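Local coordinates for protein glycosyl transferase (Staphylococcus aureus, PDB 5U02) that belongs to the glycosyltransferases and comprises here a helical linker region followed by two C-terminal domains of the immunoglobulin-like E-set clan, three copies forming the assembly, at residues Asp147-Val152 with Asn197-Asp202; Val300-Met305 with Thr348-Tyr353. All coordinates share one frame; numbering follows the deposited sequence.

Contact 1 of 2, residues Asp147-Val152 with Asn197-Asp202; sequences DNHKIV and NIMLED
Leu200 lies against the loop Asp147-His149 just where strand 193-199 ends and helix 200-203 begins. Leu200 CB stands 3.8 Å from His149 O, and CG comes a little closer to the same oxygen. At the fork, Leu200 CD1 reaches the Asn148 carbonyl (3.3 Å to Asn148 O), while Leu200 CD2 meets Ile151 CD1 at 4.1 Å, the two side chains set roughly perpendicular. The loop itself is an Asx turn: Asp147 OD1 takes bonds from His149 N (2.7 Å) and from Lys150 N, the latter nearly along the C-O axis. Beyond it the strands run antiparallel, and Ile198 N gives Ile151 O a 2.7 Å bond that is straight (174°) and in the carbonyl plane. On the face holding Lys150, Met199 bends at chi2 and chi3 (-56° and -70°), laying SD against Lys150 CB and bringing Met199 CE to His149 NE2 at 3.5 Å, oblique to the ring. Lys150 NZ itself pairs with Glu201 of the third subunit, in a salt bridge between chains. The Leu200 N-H satisfies His149 O from above the carbonyl plane, Asp147 OD1 takes up two N-H groups of the loop, and the apolar fork of Leu200 covers the loop carbonyls on the side toward Ile151.

Contact 2 of 2, residues Val300-Met305 with Thr348-Tyr353; sequences VFEEGM and TAHMTY
A histidine-carboxylate hydrogen bond, set on the turn between strands 345-347 and 352-354, defines this contact. The turn is closed by Thr348 N bonding to Met351 O, and Glu302 enters it from the loop preceding strand 304-310. With chi1 at 45°, Glu302 CG is flanked by both its own N and its own C, and the nearly straight chain beyond carries the carboxylate across to the turn. There Glu302 OE2 offers its syn lone pair to His350 ND1 at 2.8 Å; the bond is nearly straight (163°) and the oxygen meets the ring at its edge, practically in the plane. Glu302 OE1 is held twice: His350 N donates from the syn side at 2.7 Å, somewhat out of the carboxylate plane, and the Thr348 OG1 hydroxyl, which itself accepts from Asn148 ND2, donates to the anti lone pair at 2.9 Å. Three bonds therefore fix both the position and the rotation of this buried carboxylate, leaving it only 24° from the imidazole plane. Ala349 CB packs against it, 3.6 Å from Glu302 OE2. Next to Glu302, Phe301 adds an apolar touch, Phe301 CD2 lying 4.1 Å from Thr348 CG2. Strand 313-323 flanks this side, Leu319 touching both Phe301 and Thr348, while Leu246 of strand 245-249, in the same sheet as strand 150-159, packs on Phe301.

Overall arrangement
Contact 1 and contact 2 come in series along the chain and belong to different C-terminal domains, yet their centres are only about 11 Å apart. The evidence for a direct junction is Asn148, whose amide spans the gap: Asn148 ND2 reaches Tyr353 OH at 2.6 Å and Asn148 OD1 reaches Glu302 N at 2.8 Å, both probable hydrogen bonds. Alongside, the rings of His149 and His350 stack. The loop at 147-149 thus docks onto the segments 300-305 and 348-353, joining the two domains. Both contacts also touch the second subunit: contact 1 through Glu201 and Asp202, contact 2 through Met305 packing on Met305 of that subunit.

Contact 1 of 2, residues Asp147-Val152 with Asn197-Asp202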
ATOM      1  N   ASP A 147     -12.895 -18.246  -4.386  1.00 25.58           N
ATOM      2  CA  ASP A 147     -12.637 -19.569  -4.934  1.00 26.80           C
ATOM      3  C   ASP A 147     -11.424 -20.131  -4.199  1.00 27.48           C
ATOM      4  O   ASP A 147     -10.993 -19.581  -3.181  1.00 24.73           O
ATOM      5  CB  ASP A 147     -12.451 -19.498  -6.457  1.00 27.20           C
ATOM      6  CG  ASP A 147     -11.433 -18.449  -6.878  1.00 29.91           C
ATOM      7  OD1 ASP A 147     -10.342 -18.384  -6.268  1.00 27.09           O
ATOM      8  OD2 ASP A 147     -11.725 -17.681  -7.823  1.00 31.27           O
ATOM      9  N   ASN A 148     -10.861 -21.225  -4.717  1.00 28.06           N
ATOM     10  CA  ASN A 148      -9.696 -21.842  -4.084  1.00 29.40           C
ATOM     11  C   ASN A 148      -8.416 -21.034  -4.272  1.00 28.63           C
ATOM     12  O   ASN A 148      -7.352 -21.463  -3.808  1.00 30.58           O
ATOM     13  CB  ASN A 148      -9.483 -23.256  -4.628  1.00 21.50           C
ATOM     14  CG  ASN A 148      -9.102 -23.266  -6.091  1.00 27.93           C
ATOM     15  OD1 ASN A 148      -9.817 -22.727  -6.932  1.00 27.67           O
ATOM     16  ND2 ASN A 148      -7.951 -23.860  -6.400  1.00 26.53           N
ATOM     17  N   HIS A 149      -8.489 -19.880  -4.927  1.00 26.22           N
ATOM     18  CA  HIS A 149      -7.321 -19.072  -5.249  1.00 25.32           C
ATOM     19  C   HIS A 149      -7.312 -17.717  -4.557  1.00 28.10           C
ATOM     20  O   HIS A 149      -6.253 -17.277  -4.095  1.00 25.87           O
ATOM     21  CB  HIS A 149      -7.221 -18.912  -6.776  1.00 24.03           C
ATOM     22  CG  HIS A 149      -6.255 -17.862  -7.230  1.00 29.20           C
ATOM     23  ND1 HIS A 149      -6.651 -16.674  -7.813  1.00 28.84           N
ATOM     24  CD2 HIS A 149      -4.902 -17.812  -7.151  1.00 30.46           C
ATOM     25  CE1 HIS A 149      -5.579 -15.956  -8.099  1.00 31.34           C
ATOM     26  NE2 HIS A 149      -4.507 -16.619  -7.703  1.00 32.10           N
ATOM     27  N   LYS A 150      -8.464 -17.066  -4.418  1.00 24.41           N
ATOM     28  CA  LYS A 150      -8.503 -15.777  -3.742  1.00 26.05           C
ATOM     29  C   LYS A 150      -9.918 -15.465  -3.278  1.00 23.51           C
ATOM     30  O   LYS A 150     -10.896 -16.060  -3.738  1.00 25.03           O
ATOM     31  CB  LYS A 150      -7.999 -14.650  -4.647  1.00 30.21           C
ATOM     32  CG  LYS A 150      -8.857 -14.433  -5.880  1.00 33.43           C
ATOM     33  CD  LYS A 150      -8.395 -13.221  -6.679  1.00 34.91           C
ATOM     34  CE  LYS A 150      -9.262 -13.028  -7.912  1.00 36.33           C
ATOM     35  NZ  LYS A 150      -8.850 -11.835  -8.694  1.00 47.20           N
ATOM     36  N   ILE A 151     -10.003 -14.505  -2.362  1.00 25.09           N
ATOM     37  CA  ILE A 151     -11.255 -13.888  -1.948  1.00 27.87           C
ATOM     38  C   ILE A 151     -11.250 -12.453  -2.450  1.00 27.18           C
ATOM     39  O   ILE A 151     -10.260 -11.732  -2.275  1.00 26.71           O
ATOM     40  CB  ILE A 151     -11.421 -13.927  -0.419  1.00 30.36           C
ATOM     41  CG1 ILE A 151     -11.429 -15.367   0.095  1.00 27.61           C
ATOM     42  CG2 ILE A 151     -12.679 -13.176   0.010  1.00 27.81           C
ATOM     43  CD1 ILE A 151     -11.202 -15.465   1.600  1.00 24.08           C
ATOM     44  N   VAL A 152     -12.347 -12.038  -3.076  1.00 25.92           N
ATOM     45  CA  VAL A 152     -12.528 -10.661  -3.522  1.00 23.93           C
ATOM     46  C   VAL A 152     -13.739 -10.100  -2.796  1.00 28.77           C
ATOM     47  O   VAL A 152     -14.860 -10.603  -2.964  1.00 27.05           O
ATOM     48  CB  VAL A 152     -12.711 -10.568  -5.044  1.00 26.09           C
ATOM     49  CG1 VAL A 152     -12.821  -9.107  -5.488  1.00 24.91           C
ATOM     50  CG2 VAL A 152     -11.567 -11.269  -5.754  1.00 24.20           C
ATOM     51  N   ASN A 197      -8.306  -7.929  -2.604  1.00 26.15           N
ATOM     52  CA  ASN A 197      -7.979  -9.263  -3.100  1.00 24.29           C
ATOM     53  C   ASN A 197      -7.177  -9.971  -2.017  1.00 24.02           C
ATOM     54  O   ASN A 197      -6.039  -9.585  -1.734  1.00 28.58           O
ATOM     55  CB  ASN A 197      -7.178  -9.196  -4.400  1.00 27.68           C
ATOM     56  CG  ASN A 197      -7.926  -8.496  -5.518  1.00 26.14           C
ATOM     57  OD1 ASN A 197      -9.144  -8.589  -5.623  1.00 27.69           O
ATOM     58  ND2 ASN A 197      -7.188  -7.785  -6.363  1.00 25.92           N
ATOM     59  N   ILE A 198      -7.771 -10.994  -1.409  1.00 22.05           N
ATOM     60  CA  ILE A 198      -7.120 -11.794  -0.377  1.00 21.80           C
ATOM     61  C   ILE A 198      -6.630 -13.071  -1.044  1.00 23.36           C
ATOM     62  O   ILE A 198      -7.397 -14.021  -1.233  1.00 22.91           O
ATOM     63  CB  ILE A 198      -8.065 -12.115   0.782  1.00 26.19           C
ATOM     64  CG1 ILE A 198      -8.654 -10.845   1.387  1.00 23.79           C
ATOM     65  CG2 ILE A 198      -7.342 -12.918   1.843  1.00 24.67           C
ATOM     66  CD1 ILE A 198      -9.844 -11.140   2.252  1.00 21.53           C
ATOM     67  N   MET A 199      -5.347 -13.101  -1.387  1.00 24.62           N
ATOM     68  CA  MET A 199      -4.747 -14.262  -2.030  1.00 26.02           C
ATOM     69  C   MET A 199      -4.502 -15.350  -0.990  1.00 26.76           C
ATOM     70  O   MET A 199      -3.758 -15.138  -0.027  1.00 30.11           O
ATOM     71  CB  MET A 199      -3.443 -13.857  -2.712  1.00 28.13           C
ATOM     72  CG  MET A 199      -3.546 -12.544  -3.463  1.00 30.97           C
ATOM     73  SD  MET A 199      -4.875 -12.576  -4.671  1.00 29.69           S
ATOM     74  CE  MET A 199      -4.187 -13.705  -5.870  1.00 24.58           C
ATOM     75  N   LEU A 200      -5.113 -16.520  -1.190  1.00 25.47           N
ATOM     76  CA  LEU A 200      -4.999 -17.589  -0.203  1.00 23.12           C
ATOM     77  C   LEU A 200      -3.568 -18.093  -0.064  1.00 26.03           C
ATOM     78  O   LEU A 200      -3.194 -18.584   1.008  1.00 25.00           O
ATOM     79  CB  LEU A 200      -5.935 -18.742  -0.560  1.00 27.43           C
ATOM     80  CG  LEU A 200      -7.388 -18.352  -0.824  1.00 30.45           C
ATOM     81  CD1 LEU A 200      -8.194 -19.547  -1.249  1.00 31.18           C
ATOM     82  CD2 LEU A 200      -8.009 -17.727   0.397  1.00 19.98           C
ATOM     83  N   GLU A 201      -2.755 -17.986  -1.120  1.00 28.84           N
ATOM     84  CA  GLU A 201      -1.334 -18.303  -0.981  1.00 31.88           C
ATOM     85  C   GLU A 201      -0.654 -17.365   0.009  1.00 31.13           C
ATOM     86  O   GLU A 201       0.312 -17.758   0.672  1.00 30.45           O
ATOM     87  CB  GLU A 201      -0.644 -18.243  -2.348  1.00 36.53           C
ATOM     88  CG  GLU A 201       0.854 -18.568  -2.329  1.00 42.53           C
ATOM     89  CD  GLU A 201       1.513 -18.395  -3.695  1.00 49.56           C
ATOM     90  OE1 GLU A 201       0.786 -18.207  -4.694  1.00 52.45           O
ATOM     91  OE2 GLU A 201       2.760 -18.438  -3.771  1.00 50.93           O
ATOM     92  N   ASP A 202      -1.151 -16.130   0.140  1.00 25.08           N
ATOM     93  CA  ASP A 202      -0.567 -15.191   1.091  1.00 26.35           C
ATOM     94  C   ASP A 202      -0.972 -15.493   2.533  1.00 28.43           C
ATOM     95  O   ASP A 202      -0.192 -15.225   3.456  1.00 31.45           O
ATOM     96  CB  ASP A 202      -0.959 -13.750   0.736  1.00 22.67           C
ATOM     97  CG  ASP A 202      -0.307 -13.255  -0.548  1.00 30.97           C
ATOM     98  OD1 ASP A 202      -0.815 -12.268  -1.118  1.00 37.95           O
ATOM     99  OD2 ASP A 202       0.700 -13.850  -0.987  1.00 30.99           O
TER
HETATM  100  O   HOH W   1      -3.800 -17.409  -3.798  1.00 27.37           O

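Contact 2 of 2, residues Val300-Met305 with Thr348-Tyr353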
ATOM      1  N   VAL A 300     -16.088 -24.010  -4.363  1.00 24.33           N
ATOM      2  CA  VAL A 300     -15.908 -23.133  -5.511  1.00 24.72           C
ATOM      3  C   VAL A 300     -14.440 -23.153  -5.910  1.00 25.59           C
ATOM      4  O   VAL A 300     -13.553 -22.967  -5.064  1.00 23.49           O
ATOM      5  CB  VAL A 300     -16.382 -21.701  -5.207  1.00 28.86           C
ATOM      6  CG1 VAL A 300     -17.893 -21.605  -5.352  1.00 27.17           C
ATOM      7  CG2 VAL A 300     -15.946 -21.271  -3.812  1.00 28.24           C
ATOM      8  N   PHE A 301     -14.185 -23.389  -7.194  1.00 19.11           N
ATOM      9  CA  PHE A 301     -12.844 -23.389  -7.750  1.00 19.29           C
ATOM     10  C   PHE A 301     -12.744 -22.310  -8.816  1.00 24.42           C
ATOM     11  O   PHE A 301     -13.741 -21.949  -9.453  1.00 24.15           O
ATOM     12  CB  PHE A 301     -12.483 -24.761  -8.349  1.00 20.53           C
ATOM     13  CG  PHE A 301     -12.347 -25.855  -7.324  1.00 19.10           C
ATOM     14  CD1 PHE A 301     -13.464 -26.520  -6.846  1.00 22.31           C
ATOM     15  CD2 PHE A 301     -11.098 -26.211  -6.835  1.00 22.02           C
ATOM     16  CE1 PHE A 301     -13.340 -27.523  -5.898  1.00 24.98           C
ATOM     17  CE2 PHE A 301     -10.965 -27.211  -5.889  1.00 27.64           C
ATOM     18  CZ  PHE A 301     -12.089 -27.872  -5.420  1.00 26.71           C
ATOM     19  N   GLU A 302     -11.533 -21.792  -9.003  1.00 24.89           N
ATOM     20  CA  GLU A 302     -11.302 -20.802 -10.045  1.00 28.66           C
ATOM     21  C   GLU A 302     -11.469 -21.441 -11.418  1.00 30.49           C
ATOM     22  O   GLU A 302     -10.917 -22.511 -11.692  1.00 28.85           O
ATOM     23  CB  GLU A 302      -9.908 -20.196  -9.903  1.00 33.96           C
ATOM     24  CG  GLU A 302      -8.808 -21.214  -9.640  1.00 33.39           C
ATOM     25  CD  GLU A 302      -7.407 -20.656  -9.875  1.00 31.84           C
ATOM     26  OE1 GLU A 302      -6.430 -21.382  -9.597  1.00 32.29           O
ATOM     27  OE2 GLU A 302      -7.280 -19.504 -10.345  1.00 25.49           O
ATOM     28  N   GLU A 303     -12.236 -20.789 -12.281  1.00 27.13           N
ATOM     29  CA  GLU A 303     -12.442 -21.315 -13.619  1.00 26.64           C
ATOM     30  C   GLU A 303     -11.249 -20.985 -14.506  1.00 25.28           C
ATOM     31  O   GLU A 303     -10.533 -20.006 -14.286  1.00 28.57           O
ATOM     32  CB  GLU A 303     -13.734 -20.757 -14.220  1.00 27.17           C
ATOM     33  CG  GLU A 303     -14.992 -21.192 -13.466  1.00 24.06           C
ATOM     34  CD  GLU A 303     -16.265 -20.846 -14.212  1.00 28.61           C
ATOM     35  OE1 GLU A 303     -16.409 -19.686 -14.645  1.00 35.56           O
ATOM     36  OE2 GLU A 303     -17.116 -21.740 -14.384  1.00 30.83           O
ATOM     37  N   GLY A 304     -11.034 -21.825 -15.513  1.00 28.12           N
ATOM     38  CA  GLY A 304      -9.939 -21.622 -16.438  1.00 27.04           C
ATOM     39  C   GLY A 304      -9.102 -22.866 -16.627  1.00 27.37           C
ATOM     40  O   GLY A 304      -9.585 -23.984 -16.427  1.00 29.01           O
ATOM     41  N   MET A 305      -7.836 -22.679 -16.990  1.00 32.09           N
ATOM     42  CA  MET A 305      -6.967 -23.807 -17.292  1.00 34.77           C
ATOM     43  C   MET A 305      -6.754 -24.679 -16.062  1.00 35.23           C
ATOM     44  O   MET A 305      -6.680 -24.191 -14.931  1.00 34.19           O
ATOM     45  CB  MET A 305      -5.624 -23.310 -17.818  1.00 38.50           C
ATOM     46  CG  MET A 305      -5.743 -22.517 -19.103  1.00 47.37           C
ATOM     47  SD  MET A 305      -4.207 -21.688 -19.535  1.00 55.10           S
ATOM     48  CE  MET A 305      -4.781 -20.613 -20.848  1.00 52.71           C
ATOM     49  N   THR A 348      -5.426 -26.528 -10.524  1.00 28.35           N
ATOM     50  CA  THR A 348      -6.192 -25.439 -11.102  1.00 28.71           C
ATOM     51  C   THR A 348      -5.211 -24.418 -11.677  1.00 31.73           C
ATOM     52  O   THR A 348      -4.005 -24.670 -11.766  1.00 35.78           O
ATOM     53  CB  THR A 348      -7.126 -24.817 -10.064  1.00 27.69           C
ATOM     54  OG1 THR A 348      -6.353 -24.235  -9.006  1.00 28.45           O
ATOM     55  CG2 THR A 348      -8.055 -25.873  -9.489  1.00 27.89           C
ATOM     56  N   ALA A 349      -5.720 -23.241 -12.050  1.00 32.75           N
ATOM     57  CA  ALA A 349      -4.882 -22.261 -12.736  1.00 39.58           C
ATOM     58  C   ALA A 349      -3.726 -21.773 -11.867  1.00 39.11           C
ATOM     59  O   ALA A 349      -2.643 -21.480 -12.387  1.00 41.02           O
ATOM     60  CB  ALA A 349      -5.731 -21.077 -13.201  1.00 40.24           C
ATOM     61  N   HIS A 350      -3.920 -21.684 -10.552  1.00 32.13           N
ATOM     62  CA  HIS A 350      -2.878 -21.171  -9.670  1.00 36.26           C
ATOM     63  C   HIS A 350      -2.519 -22.086  -8.507  1.00 37.85           C
ATOM     64  O   HIS A 350      -1.590 -21.756  -7.761  1.00 38.58           O
ATOM     65  CB  HIS A 350      -3.282 -19.807  -9.089  1.00 34.52           C
ATOM     66  CG  HIS A 350      -3.506 -18.742 -10.118  1.00 39.86           C
ATOM     67  ND1 HIS A 350      -4.735 -18.517 -10.699  1.00 39.15           N
ATOM     68  CD2 HIS A 350      -2.665 -17.825 -10.650  1.00 41.23           C
ATOM     69  CE1 HIS A 350      -4.638 -17.516 -11.556  1.00 41.11           C
ATOM     70  NE2 HIS A 350      -3.391 -17.079 -11.545  1.00 43.81           N
ATOM     71  N   MET A 351      -3.221 -23.199  -8.309  1.00 35.40           N
ATOM     72  CA  MET A 351      -3.005 -24.045  -7.145  1.00 36.40           C
ATOM     73  C   MET A 351      -2.810 -25.495  -7.575  1.00 33.24           C
ATOM     74  O   MET A 351      -3.257 -25.919  -8.643  1.00 29.70           O
ATOM     75  CB  MET A 351      -4.175 -23.939  -6.156  1.00 37.87           C
ATOM     76  CG  MET A 351      -4.717 -22.523  -5.971  1.00 40.29           C
ATOM     77  SD  MET A 351      -3.539 -21.369  -5.230  1.00 44.69           S
ATOM     78  CE  MET A 351      -3.402 -22.023  -3.568  1.00 38.45           C
ATOM     79  N   THR A 352      -2.127 -26.255  -6.724  1.00 31.87           N
ATOM     80  CA  THR A 352      -1.902 -27.672  -6.954  1.00 35.71           C
ATOM     81  C   THR A 352      -2.366 -28.457  -5.737  1.00 35.54           C
ATOM     82  O   THR A 352      -2.223 -28.006  -4.596  1.00 36.91           O
ATOM     83  CB  THR A 352      -0.423 -27.971  -7.253  1.00 41.00           C
ATOM     84  OG1 THR A 352      -0.246 -29.380  -7.458  1.00 43.91           O
ATOM     85  CG2 THR A 352       0.467 -27.508  -6.105  1.00 40.88           C
ATOM     86  N   TYR A 353      -2.946 -29.625  -5.986  1.00 33.03           N
ATOM     87  CA  TYR A 353      -3.470 -30.479  -4.927  1.00 33.41           C
ATOM     88  C   TYR A 353      -2.938 -31.881  -5.168  1.00 38.96           C
ATOM     89  O   TYR A 353      -3.342 -32.547  -6.127  1.00 38.51           O
ATOM     90  CB  TYR A 353      -5.000 -30.448  -4.897  1.00 28.71           C
ATOM     91  CG  TYR A 353      -5.524 -29.040  -4.762  1.00 29.92           C
ATOM     92  CD1 TYR A 353      -5.600 -28.425  -3.516  1.00 33.46           C
ATOM     93  CD2 TYR A 353      -5.899 -28.308  -5.878  1.00 26.09           C
ATOM     94  CE1 TYR A 353      -6.053 -27.124  -3.388  1.00 32.72           C
ATOM     95  CE2 TYR A 353      -6.356 -27.010  -5.761  1.00 30.61           C
ATOM     96  CZ  TYR A 353      -6.431 -26.422  -4.513  1.00 32.31           C
ATOM     97  OH  TYR A 353      -6.885 -25.129  -4.393  1.00 28.08           O
TER